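Local coordinates for protein glycoside Hydrolase (Bacteroides uniformis, PDB 5T9X) that probably hydrolyses agarose-type red-algal galactans as a family 16 glycoside hydrolase in the agarose-degrading pathway of a human gut bacterium, at residues E49-D53 and S73-N77; D94-A98 and W180-D186; E123-P127 and S315-L321; G211-I215 and T245-N249. All coordinates share one frame; numbering follows the deposited sequence.

The four contacts lie on loops and strand ends around the two curved beta-sheets of a jelly-roll-like fold. None touches another; centres are 20 to 31 Å apart. Contact 1, on the loops before and after strand 65-69, closes first and holds part of the sodium site. Contacts 2 and 3 cross along the chain: contact 2 joins the loop after strand 92-93 to the end of strand 176-182, and contact 3 ties the loop after strand 119-122 to the loop before strand 329-341. Contact 4, nested inside contact 3, joins the loops before strands 215-224 and 252-260. Segments 20 to 188 residues apart in sequence are thus joined at separate places around the sheets.

Contact 1 of 4, residues E49-D53 and S73-N77. With NA (sodium ion), chain D.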
loop_
_atom_site.group_PDB
_atom_site.type_symbol
_atom_site.label_atom_id
_atom_site.label_comp_id
_atom_site.label_asym_id
_atom_site.label_seq_id
_atom_site.Cartn_x
_atom_site.Cartn_y
_atom_site.Cartn_z
ATOM N N GLU A 49 -6.302 -24.489 -6.142
ATOM C CA GLU A 49 -5.317 -24.814 -5.083
ATOM C C GLU A 49 -5.296 -23.817 -3.920
ATOM O O GLU A 49 -5.036 -24.217 -2.780
ATOM C CB GLU A 49 -3.912 -24.953 -5.663
ATOM C CG GLU A 49 -3.823 -26.006 -6.761
ATOM C CD GLU A 49 -2.396 -26.359 -7.164
ATOM O OE1 GLU A 49 -1.423 -25.872 -6.534
ATOM O OE2 GLU A 49 -2.251 -27.151 -8.118
ATOM N N TYR A 50 -5.566 -22.538 -4.190
ATOM C CA TYR A 50 -5.522 -21.508 -3.149
ATOM C C TYR A 50 -6.858 -20.777 -3.003
ATOM O O TYR A 50 -7.664 -20.773 -3.928
ATOM C CB TYR A 50 -4.387 -20.521 -3.465
ATOM C CG TYR A 50 -3.016 -21.176 -3.684
ATOM C CD1 TYR A 50 -2.154 -21.397 -2.608
ATOM C CD2 TYR A 50 -2.584 -21.560 -4.962
ATOM C CE1 TYR A 50 -0.910 -21.985 -2.781
ATOM C CE2 TYR A 50 -1.345 -22.163 -5.140
ATOM C CZ TYR A 50 -0.507 -22.366 -4.036
ATOM O OH TYR A 50 0.749 -22.950 -4.169
ATOM N N GLU A 51 -7.083 -20.180 -1.828
ATOM C CA GLU A 51 -8.186 -19.219 -1.543
ATOM C C GLU A 51 -8.556 -18.407 -2.771
ATOM O O GLU A 51 -9.732 -18.305 -3.155
ATOM C CB GLU A 51 -7.731 -18.188 -0.485
ATOM C CG GLU A 51 -7.881 -18.592 0.970
ATOM C CD GLU A 51 -7.548 -17.463 1.951
ATOM O OE1 GLU A 51 -6.812 -16.516 1.598
ATOM O OE2 GLU A 51 -7.990 -17.510 3.129
ATOM N N TRP A 52 -7.511 -17.823 -3.371
ATOM C CA TRP A 52 -7.656 -16.860 -4.468
ATOM C C TRP A 52 -7.996 -17.379 -5.866
ATOM O O TRP A 52 -8.261 -16.573 -6.768
ATOM C CB TRP A 52 -6.405 -15.985 -4.568
ATOM C CG TRP A 52 -5.126 -16.693 -4.816
ATOM C CD1 TRP A 52 -4.781 -17.413 -5.894
ATOM C CD2 TRP A 52 -3.995 -16.673 -3.961
ATOM N NE1 TRP A 52 -3.495 -17.868 -5.760
ATOM C CE2 TRP A 52 -2.999 -17.429 -4.569
ATOM C CE3 TRP A 52 -3.740 -16.100 -2.725
ATOM C CZ2 TRP A 52 -1.767 -17.631 -3.993
ATOM C CZ3 TRP A 52 -2.502 -16.306 -2.145
ATOM C CH2 TRP A 52 -1.534 -17.065 -2.782
ATOM N N ASP A 53 -7.971 -18.690 -6.062
ATOM C CA ASP A 53 -8.209 -19.247 -7.383
ATOM C C ASP A 53 -9.658 -19.073 -7.845
ATOM O O ASP A 53 -9.921 -19.128 -9.030
ATOM C CB ASP A 53 -7.755 -20.714 -7.447
ATOM C CG ASP A 53 -6.231 -20.862 -7.579
ATOM O OD1 ASP A 53 -5.569 -19.950 -8.141
ATOM O OD2 ASP A 53 -5.696 -21.914 -7.141
ATOM N N SER A 73 4.145 -14.732 -2.727
ATOM C CA SER A 73 2.710 -14.706 -2.480
ATOM C C SER A 73 2.367 -15.344 -1.129
ATOM O O SER A 73 3.025 -16.300 -0.725
ATOM C CB SER A 73 1.985 -15.482 -3.569
ATOM O OG SER A 73 2.396 -15.077 -4.841
ATOM N N ASP A 74 1.362 -14.822 -0.433
ATOM C CA ASP A 74 0.995 -15.336 0.885
ATOM C C ASP A 74 -0.500 -15.242 1.087
ATOM O O ASP A 74 -1.067 -14.162 0.939
ATOM C CB ASP A 74 1.735 -14.580 2.010
ATOM C CG ASP A 74 1.872 -15.415 3.320
ATOM O OD1 ASP A 74 1.072 -16.360 3.547
ATOM O OD2 ASP A 74 2.782 -15.128 4.142
ATOM N N ASP A 75 -1.124 -16.367 1.433
ATOM C CA ASP A 75 -2.532 -16.389 1.829
ATOM C C ASP A 75 -2.773 -16.114 3.334
ATOM O O ASP A 75 -3.931 -16.020 3.793
ATOM C CB ASP A 75 -3.211 -17.688 1.374
ATOM C CG ASP A 75 -2.697 -18.945 2.087
ATOM O OD1 ASP A 75 -2.083 -18.872 3.178
ATOM O OD2 ASP A 75 -2.956 -20.041 1.553
ATOM N N PHE A 76 -1.691 -16.005 4.095
ATOM C CA PHE A 76 -1.739 -15.652 5.504
ATOM C C PHE A 76 -2.617 -16.562 6.378
ATOM O O PHE A 76 -3.144 -16.101 7.377
ATOM C CB PHE A 76 -2.180 -14.196 5.659
ATOM C CG PHE A 76 -1.234 -13.204 5.055
ATOM C CD1 PHE A 76 0.054 -13.035 5.582
ATOM C CD2 PHE A 76 -1.639 -12.368 4.036
ATOM C CE1 PHE A 76 0.917 -12.089 5.058
ATOM C CE2 PHE A 76 -0.772 -11.425 3.507
ATOM C CZ PHE A 76 0.509 -11.299 4.005
ATOM N N ASN A 77 -2.765 -17.841 6.019
ATOM C CA ASN A 77 -3.601 -18.779 6.797
ATOM C C ASN A 77 -2.710 -19.574 7.764
ATOM O O ASN A 77 -2.416 -20.760 7.565
ATOM C CB ASN A 77 -4.462 -19.683 5.874
ATOM C CG ASN A 77 -5.495 -18.881 5.022
ATOM O OD1 ASN A 77 -5.856 -17.724 5.320
ATOM N ND2 ASN A 77 -5.980 -19.511 3.952
HETATM NA NA NA D . -6.206 -15.479 3.971
#
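E51 and D75 mark the closest backbone approach, their CA atoms 7.2 Å apart, between two irregular loops that share a sodium ion rather than pairing as strands. E51 reaches over with its chain extended beyond CG and clasps the ion with both carboxylate oxygens, OE1 at 2.7 Å and OE2 at 2.8 Å. From 73-77 the ion receives the backbone oxygen of D75 at 2.4 Å and the amide oxygen OD1 of N77 at 2.6 Å. N77 meets E51 from the opposite direction, the amide turned 75° from the carboxylate, and its ND2 gives OE2 of E51 a weak hydrogen bond of 3.0 Å. The amide thereby uses both ends, oxygen to metal and nitrogen to carboxylate, which probably sets which way round it sits.

The D75 carboxylate does not bind the ion. With CG between backbone N and carbonyl carbon (chi1 67°), its OD1 turns back to accept from N77 N at 3.1 Å, an Asx turn that probably helps present both ligands. D74 forms a second Asx turn, OD1 to F76 N, while its OD2 bonds with Y78 and W92. Beside the site, CZ3 of the W52 indole comes within 3.8 Å of D75 CB, the ring turns its edge to the backbone between D74 and D75, and Y50 CB lies over one indole face.

G118 O and two oxygens of D332, on strand 329-341, complete seven oxygen ligands. Two carboxylates, three backbone oxygens and an amide oxygen, all hard donors, suit a hard cation; without it, the close-set oxygens would probably repel one another and the loops lose their common tie.

Contact 2 of 4, residues D94-A98 and W180-D186; sequences DYYHA and WMLSPDD
H97 and P184 bring the backbones nearest, CA to CA 7.3 Å, where the loop 94-98 passes the end of strand 176-182 and the type I turn S183-D186 that follows it. The centre of the contact is a methyl group: CD2 of L182 sits 3.3 Å from OH of Y96 and 3.4 Å from NE2 of H97, with the leucine crossing each of the two side chains at about a right angle. L182 gets there with CG anti to its nitrogen (chi1 177°). The imidazole of H97 presents an edge to the turn. D186 OD1 lies in the ring plane, 3.1 Å from CE1 of H97, and the carboxylate is tilted 29° from the ring as the two side chains slide past each other in opposite directions. Y96 also uses its edge: its CE1 touches CH2 of W180 at 3.9 Å, while ND1 of H97 lies over one ring face.

The Y96 ring further meets W108 and, edge to face, W100. Strand 188-195, whose sequence is consistent with the family 16 catalytic signature, touches W180 through E189 and D191. Strand 298-304 brings I300 against both Y96 and W180, and strand 176-182 pairs between these two neighbours.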
loop_
_atom_site.group_PDB
_atom_site.type_symbol
_atom_site.label_atom_id
_atom_site.label_comp_id
_atom_site.label_asym_id
_atom_site.label_seq_id
_atom_site.Cartn_x
_atom_site.Cartn_y
_atom_site.Cartn_z
ATOM N N ASP A 94 8.732 -7.625 9.984
ATOM C CA ASP A 94 7.717 -6.742 10.621
ATOM C C ASP A 94 8.204 -5.289 10.840
ATOM O O ASP A 94 7.880 -4.650 11.852
ATOM C CB ASP A 94 7.165 -7.368 11.943
ATOM C CG ASP A 94 8.271 -7.819 12.911
ATOM O OD1 ASP A 94 9.465 -7.594 12.605
ATOM O OD2 ASP A 94 7.944 -8.438 13.958
ATOM N N TYR A 95 8.970 -4.775 9.880
ATOM C CA TYR A 95 9.377 -3.373 9.869
ATOM C C TYR A 95 9.517 -2.907 8.431
ATOM O O TYR A 95 9.291 -3.674 7.516
ATOM C CB TYR A 95 10.687 -3.174 10.653
ATOM C CG TYR A 95 10.775 -1.837 11.352
ATOM C CD1 TYR A 95 9.997 -1.558 12.460
ATOM C CD2 TYR A 95 11.623 -0.832 10.887
ATOM C CE1 TYR A 95 10.066 -0.318 13.098
ATOM C CE2 TYR A 95 11.708 0.405 11.518
ATOM C CZ TYR A 95 10.937 0.655 12.630
ATOM O OH TYR A 95 11.002 1.881 13.255
ATOM N N TYR A 96 9.838 -1.632 8.249
ATOM C CA TYR A 96 10.135 -1.018 6.937
ATOM C C TYR A 96 11.486 -1.522 6.520
ATOM O O TYR A 96 12.231 -2.005 7.361
ATOM C CB TYR A 96 10.146 0.501 7.123
ATOM C CG TYR A 96 10.348 1.408 5.940
ATOM C CD1 TYR A 96 9.382 1.541 4.949
ATOM C CD2 TYR A 96 11.455 2.259 5.878
ATOM C CE1 TYR A 96 9.546 2.437 3.893
ATOM C CE2 TYR A 96 11.627 3.152 4.826
ATOM C CZ TYR A 96 10.675 3.247 3.849
ATOM O OH TYR A 96 10.870 4.145 2.846
ATOM N N HIS A 97 11.809 -1.367 5.239
ATOM C CA HIS A 97 13.058 -1.878 4.661
ATOM C C HIS A 97 14.380 -1.183 5.132
ATOM O O HIS A 97 15.457 -1.579 4.722
ATOM C CB HIS A 97 12.940 -1.997 3.094
ATOM C CG HIS A 97 13.078 -0.715 2.306
ATOM N ND1 HIS A 97 13.531 0.479 2.832
ATOM C CD2 HIS A 97 12.884 -0.478 0.985
ATOM C CE1 HIS A 97 13.553 1.402 1.891
ATOM N NE2 HIS A 97 13.179 0.843 0.757
ATOM N N ALA A 98 14.278 -0.151 5.966
ATOM C CA ALA A 98 15.424 0.614 6.487
ATOM C C ALA A 98 15.030 1.028 7.892
ATOM O O ALA A 98 13.848 0.935 8.250
ATOM C CB ALA A 98 15.697 1.855 5.625
ATOM N N TRP A 180 2.176 -1.298 -1.243
ATOM C CA TRP A 180 3.039 -0.578 -2.205
ATOM C C TRP A 180 4.419 -1.171 -2.392
ATOM O O TRP A 180 4.822 -2.083 -1.695
ATOM C CB TRP A 180 3.132 0.913 -1.840
ATOM C CG TRP A 180 3.634 1.211 -0.461
ATOM C CD1 TRP A 180 3.052 0.865 0.714
ATOM C CD2 TRP A 180 4.795 1.981 -0.120
ATOM N NE1 TRP A 180 3.800 1.334 1.786
ATOM C CE2 TRP A 180 4.860 2.047 1.302
ATOM C CE3 TRP A 180 5.783 2.607 -0.866
ATOM C CZ2 TRP A 180 5.895 2.727 1.996
ATOM C CZ3 TRP A 180 6.816 3.301 -0.184
ATOM C CH2 TRP A 180 6.862 3.343 1.238
ATOM N N MET A 181 5.127 -0.666 -3.383
ATOM C CA MET A 181 6.392 -1.239 -3.777
ATOM C C MET A 181 7.389 -0.112 -3.868
ATOM O O MET A 181 7.064 0.950 -4.341
ATOM C CB MET A 181 6.242 -1.965 -5.109
ATOM C CG MET A 181 5.146 -2.999 -5.071
ATOM S SD MET A 181 5.212 -4.180 -6.413
ATOM C CE MET A 181 4.616 -3.220 -7.787
ATOM N N LEU A 182 8.590 -0.363 -3.376
ATOM C CA LEU A 182 9.635 0.623 -3.334
ATOM C C LEU A 182 11.010 -0.046 -3.563
ATOM O O LEU A 182 11.304 -1.075 -2.958
ATOM C CB LEU A 182 9.585 1.320 -1.974
ATOM C CG LEU A 182 10.646 2.379 -1.646
ATOM C CD1 LEU A 182 10.497 3.589 -2.566
ATOM C CD2 LEU A 182 10.526 2.771 -0.174
ATOM N N SER A 183 11.826 0.562 -4.428
ATOM C CA SER A 183 13.189 0.121 -4.680
ATOM C C SER A 183 14.047 0.386 -3.447
ATOM O O SER A 183 13.791 1.364 -2.760
ATOM C CB SER A 183 13.791 0.858 -5.879
ATOM O OG SER A 183 13.955 2.245 -5.611
ATOM N N PRO A 184 15.047 -0.486 -3.149
ATOM C CA PRO A 184 15.876 -0.264 -1.925
ATOM C C PRO A 184 16.616 1.088 -1.866
ATOM O O PRO A 184 16.844 1.559 -0.779
ATOM C CB PRO A 184 16.889 -1.417 -1.935
ATOM C CG PRO A 184 16.288 -2.432 -2.820
ATOM C CD PRO A 184 15.372 -1.762 -3.798
ATOM N N ASP A 185 16.947 1.697 -3.014
ATOM C CA ASP A 185 17.622 3.017 -3.048
ATOM C C ASP A 185 16.667 4.243 -2.916
ATOM O O ASP A 185 17.116 5.397 -3.022
ATOM C CB ASP A 185 18.508 3.129 -4.310
ATOM C CG ASP A 185 17.712 3.387 -5.601
ATOM O OD1 ASP A 185 16.458 3.489 -5.576
ATOM O OD2 ASP A 185 18.365 3.496 -6.670
ATOM N N ASP A 186 15.363 3.968 -2.722
ATOM C CA ASP A 186 14.303 4.961 -2.497
ATOM C C ASP A 186 14.057 5.900 -3.675
ATOM O O ASP A 186 13.546 6.987 -3.478
ATOM C CB ASP A 186 14.534 5.750 -1.194
ATOM C CG ASP A 186 14.469 4.865 0.082
ATOM O OD1 ASP A 186 13.640 3.937 0.153
ATOM O OD2 ASP A 186 15.238 5.105 1.046
#

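Contact 3 of 4, residues E123-P127 and S315-L321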
loop_
_atom_site.group_PDB
_atom_site.type_symbol
_atom_site.label_atom_id
_atom_site.label_comp_id
_atom_site.label_asym_id
_atom_site.label_seq_id
_atom_site.Cartn_x
_atom_site.Cartn_y
_atom_site.Cartn_z
ATOM N N GLU A 123 -2.429 -3.153 13.452
ATOM C CA GLU A 123 -3.192 -2.319 14.385
ATOM C C GLU A 123 -2.608 -0.911 14.594
ATOM O O GLU A 123 -1.481 -0.630 14.231
ATOM C CB GLU A 123 -3.482 -3.052 15.724
ATOM C CG GLU A 123 -2.329 -3.403 16.675
ATOM C CD GLU A 123 -2.817 -3.727 18.116
ATOM O OE1 GLU A 123 -3.987 -4.177 18.276
ATOM O OE2 GLU A 123 -2.047 -3.518 19.099
ATOM N N THR A 124 -3.426 -0.043 15.174
ATOM C CA THR A 124 -3.040 1.295 15.559
ATOM C C THR A 124 -3.423 1.581 17.015
ATOM O O THR A 124 -4.530 1.310 17.420
ATOM C CB THR A 124 -3.733 2.289 14.644
ATOM O OG1 THR A 124 -3.365 1.972 13.309
ATOM C CG2 THR A 124 -3.317 3.706 14.940
ATOM N N SER A 125 -2.501 2.138 17.785
ATOM C CA SER A 125 -2.765 2.515 19.157
ATOM C C SER A 125 -2.002 3.770 19.466
ATOM O O SER A 125 -1.205 4.222 18.661
ATOM C CB SER A 125 -2.357 1.397 20.118
ATOM O OG SER A 125 -0.952 1.308 20.267
ATOM N N ARG A 126 -2.250 4.315 20.645
ATOM C CA ARG A 126 -1.498 5.440 21.168
ATOM C C ARG A 126 -1.486 5.337 22.690
ATOM O O ARG A 126 -2.484 5.645 23.334
ATOM C CB ARG A 126 -2.116 6.773 20.705
ATOM C CG ARG A 126 -1.337 7.986 21.178
ATOM C CD ARG A 126 -1.941 9.296 20.735
ATOM N NE ARG A 126 -1.968 9.447 19.283
ATOM C CZ ARG A 126 -3.029 9.804 18.552
ATOM N NH1 ARG A 126 -4.192 10.099 19.109
ATOM N NH2 ARG A 126 -2.930 9.882 17.224
ATOM N N PRO A 127 -0.360 4.917 23.276
ATOM C CA PRO A 127 -0.243 4.897 24.739
ATOM C C PRO A 127 -0.439 6.271 25.419
ATOM O O PRO A 127 -0.398 7.311 24.752
ATOM C CB PRO A 127 1.192 4.427 24.969
ATOM C CG PRO A 127 1.625 3.816 23.700
ATOM C CD PRO A 127 0.900 4.536 22.625
ATOM N N SER A 315 -5.129 13.330 12.202
ATOM C CA SER A 315 -4.539 12.279 13.025
ATOM C C SER A 315 -5.711 11.653 13.800
ATOM O O SER A 315 -6.676 12.351 14.102
ATOM C CB SER A 315 -3.476 12.852 13.952
ATOM O OG SER A 315 -2.859 11.842 14.751
ATOM N N PRO A 316 -5.688 10.327 14.049
ATOM C CA PRO A 316 -6.802 9.740 14.807
ATOM C C PRO A 316 -6.830 10.200 16.260
ATOM O O PRO A 316 -5.782 10.256 16.907
ATOM C CB PRO A 316 -6.528 8.238 14.769
ATOM C CG PRO A 316 -5.538 8.047 13.707
ATOM C CD PRO A 316 -4.759 9.302 13.554
ATOM N N THR A 317 -8.030 10.499 16.758
ATOM C CA THR A 317 -8.232 10.935 18.155
ATOM C C THR A 317 -8.092 9.743 19.086
ATOM O O THR A 317 -8.264 8.592 18.681
ATOM C CB THR A 317 -9.634 11.578 18.370
ATOM O OG1 THR A 317 -10.667 10.587 18.205
ATOM C CG2 THR A 317 -9.877 12.719 17.392
ATOM N N ASN A 318 -7.801 10.008 20.347
ATOM C CA ASN A 318 -7.767 8.936 21.342
ATOM C C ASN A 318 -9.131 8.191 21.423
ATOM O O ASN A 318 -9.164 6.968 21.626
ATOM C CB ASN A 318 -7.345 9.502 22.707
ATOM C CG ASN A 318 -5.891 9.937 22.728
ATOM O OD1 ASN A 318 -5.004 9.119 22.557
ATOM N ND2 ASN A 318 -5.645 11.219 22.938
ATOM N N LYS A 319 -10.237 8.929 21.233
ATOM C CA LYS A 319 -11.589 8.343 21.273
ATOM C C LYS A 319 -11.766 7.349 20.110
ATOM O O LYS A 319 -12.119 6.198 20.353
ATOM C CB LYS A 319 -12.676 9.432 21.281
ATOM C CG LYS A 319 -14.033 8.982 21.816
ATOM N N GLU A 320 -11.463 7.774 18.872
ATOM C CA GLU A 320 -11.502 6.883 17.682
ATOM C C GLU A 320 -10.635 5.613 17.841
ATOM O O GLU A 320 -11.022 4.540 17.399
ATOM C CB GLU A 320 -11.084 7.637 16.401
ATOM C CG GLU A 320 -12.080 8.686 15.870
ATOM C CD GLU A 320 -11.493 9.665 14.823
ATOM O OE1 GLU A 320 -10.255 9.779 14.688
ATOM O OE2 GLU A 320 -12.272 10.357 14.119
ATOM N N LEU A 321 -9.483 5.739 18.502
ATOM C CA LEU A 321 -8.616 4.579 18.774
ATOM C C LEU A 321 -9.102 3.622 19.873
ATOM O O LEU A 321 -8.515 2.566 20.034
ATOM C CB LEU A 321 -7.202 5.030 19.120
ATOM C CG LEU A 321 -6.465 5.835 18.064
ATOM C CD1 LEU A 321 -5.182 6.379 18.674
ATOM C CD2 LEU A 321 -6.170 5.033 16.805
#
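The guanidinium of R126 has L321 CD1 over one face, 3.9 Å above its plane and offset toward the rim, while the carbonyl oxygen of P316 lies in plane at its edge. That oxygen is gripped end-on by two nitrogens, NH1 at 2.7 Å and NH2 at 2.9 Å, both bonds also lying in the carbonyl plane. N318 OD1 comes in at the same group's edge and touches CD of R126 at 3.6 Å, its amide nearly perpendicular to the guanidinium. The arginine chain runs straight out, then bends at chi3 (-62°) to turn the flat group onto P316. Its NE also bonds G146 O and its NH2 T147 OG1, both on strand 140-154. L321 splits its two methyls between the neighbours: CD1 packs on R126 CB at 3.7 Å and CD2 on T124 CG2 at 3.7 Å.

A methionine in place of R126 would probably leave the P316 oxygen without the two guanidinium donors and weaken the tie between the loops.

Within 315-321, T317 OG1 accepts from E320 N, an ST motif, and E320 OE1 accepts in return from T317 N, the reciprocal pattern of a capping box, in the loop ahead of strand 329-341.

Contact 4 of 4, residues G211-I215 and T245-N249; sequences GPDRI and TIWRN
W247 lays its indole against I215, the two side chains crossing at about a right angle. From CB the side chain sets off with CG anti to the carbonyl carbon (chi1 -52°), and CG already meets CG1 of I215. Next along the ring, CD1 is 3.6 Å from the same CG1, which stands almost squarely over the five-membered ring in a CH-pi contact. NE1 points at D213 O and gives it a weak hydrogen bond of 3.2 Å; R214 N lies in plane at this edge. CD2 and CE2 sit under CD1 of I215, which is 3.6 Å from CD2, and CE3 and CZ2 border the same methyl more loosely. T245 O lies over the opposite face, and H252 meets the indole edge to face.

The partners belong to a type I turn, G211-R214, leading into strand 215-224, and to a 3-10 turn, 247-249, shortly before strand 252-260, both in loops of the beta-sandwich; the short runs 212-215 and 245-248 lie about 100° apart. Replacing W247 by a serine would probably strip I215 of its flat platform and leave D213 O without the indole donor.

The backbones are stitched too. W247 N bonds P212 O at 3.3 Å, and two CA-H...O contacts, I246 CA to P212 O and D213 CA to T245 O, run beside it. A water bridges P212 O and R248 N, 2.8 Å from each. R248, bent at chi2 and chi3, lies alongside P212 with NH2 3.9 Å from CG, and that nitrogen forms a salt bridge with D199.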
loop_
_atom_site.group_PDB
_atom_site.type_symbol
_atom_site.label_atom_id
_atom_site.label_comp_id
_atom_site.label_asym_id
_atom_site.label_seq_id
_atom_site.Cartn_x
_atom_site.Cartn_y
_atom_site.Cartn_z
ATOM N N GLY A 211 -11.950 11.243 0.165
ATOM C CA GLY A 211 -12.737 10.463 1.122
ATOM C C GLY A 211 -12.726 8.957 0.911
ATOM O O GLY A 211 -11.930 8.435 0.134
ATOM N N PRO A 212 -13.640 8.249 1.597
ATOM C CA PRO A 212 -13.651 6.799 1.625
ATOM C C PRO A 212 -14.275 6.136 0.402
ATOM O O PRO A 212 -14.399 4.906 0.375
ATOM C CB PRO A 212 -14.471 6.503 2.886
ATOM C CG PRO A 212 -15.444 7.627 2.959
ATOM C CD PRO A 212 -14.674 8.824 2.486
ATOM N N ASP A 213 -14.694 6.941 -0.574
ATOM C CA ASP A 213 -15.066 6.464 -1.912
ATOM C C ASP A 213 -13.874 6.415 -2.903
ATOM O O ASP A 213 -14.071 6.088 -4.096
ATOM C CB ASP A 213 -16.204 7.328 -2.493
ATOM C CG ASP A 213 -15.788 8.787 -2.755
ATOM O OD1 ASP A 213 -14.931 9.369 -2.017
ATOM O OD2 ASP A 213 -16.358 9.382 -3.698
ATOM N N ARG A 214 -12.661 6.723 -2.422
ATOM C CA ARG A 214 -11.465 6.793 -3.283
ATOM C C ARG A 214 -10.384 5.821 -2.883
ATOM O O ARG A 214 -10.134 5.571 -1.690
ATOM C CB ARG A 214 -10.816 8.183 -3.271
ATOM C CG ARG A 214 -11.734 9.327 -3.617
ATOM C CD ARG A 214 -11.874 9.578 -5.095
ATOM N NE ARG A 214 -12.774 10.709 -5.282
ATOM C CZ ARG A 214 -12.765 11.555 -6.311
ATOM N NH1 ARG A 214 -11.903 11.427 -7.320
ATOM N NH2 ARG A 214 -13.650 12.558 -6.336
ATOM N N ILE A 215 -9.711 5.322 -3.911
ATOM C CA ILE A 215 -8.414 4.666 -3.768
ATOM C C ILE A 215 -7.424 5.470 -4.614
ATOM O O ILE A 215 -7.708 5.778 -5.759
ATOM C CB ILE A 215 -8.452 3.223 -4.278
ATOM C CG1 ILE A 215 -9.612 2.454 -3.655
ATOM C CG2 ILE A 215 -7.137 2.505 -3.948
ATOM C CD1 ILE A 215 -9.887 1.155 -4.385
ATOM N N THR A 245 -18.870 3.166 -4.450
ATOM C CA THR A 245 -18.449 2.160 -3.483
ATOM C C THR A 245 -17.547 2.741 -2.380
ATOM O O THR A 245 -16.530 3.405 -2.655
ATOM C CB THR A 245 -17.678 1.026 -4.160
ATOM O OG1 THR A 245 -18.487 0.481 -5.187
ATOM C CG2 THR A 245 -17.332 -0.080 -3.175
ATOM N N ILE A 246 -17.946 2.474 -1.143
ATOM C CA ILE A 246 -17.198 2.819 0.040
ATOM C C ILE A 246 -16.322 1.613 0.353
ATOM O O ILE A 246 -16.806 0.644 0.959
ATOM C CB ILE A 246 -18.149 3.103 1.240
ATOM C CG1 ILE A 246 -19.254 4.131 0.861
ATOM C CG2 ILE A 246 -17.370 3.519 2.495
ATOM C CD1 ILE A 246 -18.760 5.415 0.219
ATOM N N TRP A 247 -15.033 1.705 0.003
ATOM C CA TRP A 247 -14.107 0.556 -0.003
ATOM C C TRP A 247 -13.858 -0.099 1.389
ATOM O O TRP A 247 -13.703 -1.312 1.489
ATOM C CB TRP A 247 -12.771 0.950 -0.695
ATOM C CG TRP A 247 -12.985 1.563 -2.068
ATOM C CD1 TRP A 247 -12.930 2.892 -2.387
ATOM C CD2 TRP A 247 -13.354 0.881 -3.280
ATOM N NE1 TRP A 247 -13.215 3.078 -3.717
ATOM C CE2 TRP A 247 -13.489 1.864 -4.288
ATOM C CE3 TRP A 247 -13.556 -0.453 -3.611
ATOM C CZ2 TRP A 247 -13.824 1.546 -5.610
ATOM C CZ3 TRP A 247 -13.884 -0.775 -4.919
ATOM C CH2 TRP A 247 -14.016 0.224 -5.905
ATOM N N ARG A 248 -13.792 0.721 2.431
ATOM C CA ARG A 248 -13.854 0.322 3.853
ATOM C C ARG A 248 -14.803 -0.850 4.211
ATOM O O ARG A 248 -14.533 -1.646 5.115
ATOM C CB ARG A 248 -14.315 1.570 4.637
ATOM C CG ARG A 248 -14.975 1.318 5.991
ATOM C CD ARG A 248 -16.260 2.088 6.139
ATOM N NE ARG A 248 -15.947 3.493 6.184
ATOM C CZ ARG A 248 -16.828 4.480 6.128
ATOM N NH1 ARG A 248 -18.126 4.261 6.014
ATOM N NH2 ARG A 248 -16.371 5.721 6.187
ATOM N N ASN A 249 -15.942 -0.910 3.546
ATOM C CA ASN A 249 -17.005 -1.826 3.946
ATOM C C ASN A 249 -16.780 -3.281 3.614
ATOM O O ASN A 249 -17.497 -4.112 4.115
ATOM C CB ASN A 249 -18.358 -1.366 3.361
ATOM C CG ASN A 249 -18.847 -0.058 3.976
ATOM O OD1 ASN A 249 -18.444 0.337 5.068
ATOM N ND2 ASN A 249 -19.720 0.619 3.265
HETATM O O HOH W 1 -12.909 3.372 2.211
HETATM O O HOH W 2 -16.069 4.460 -5.078
#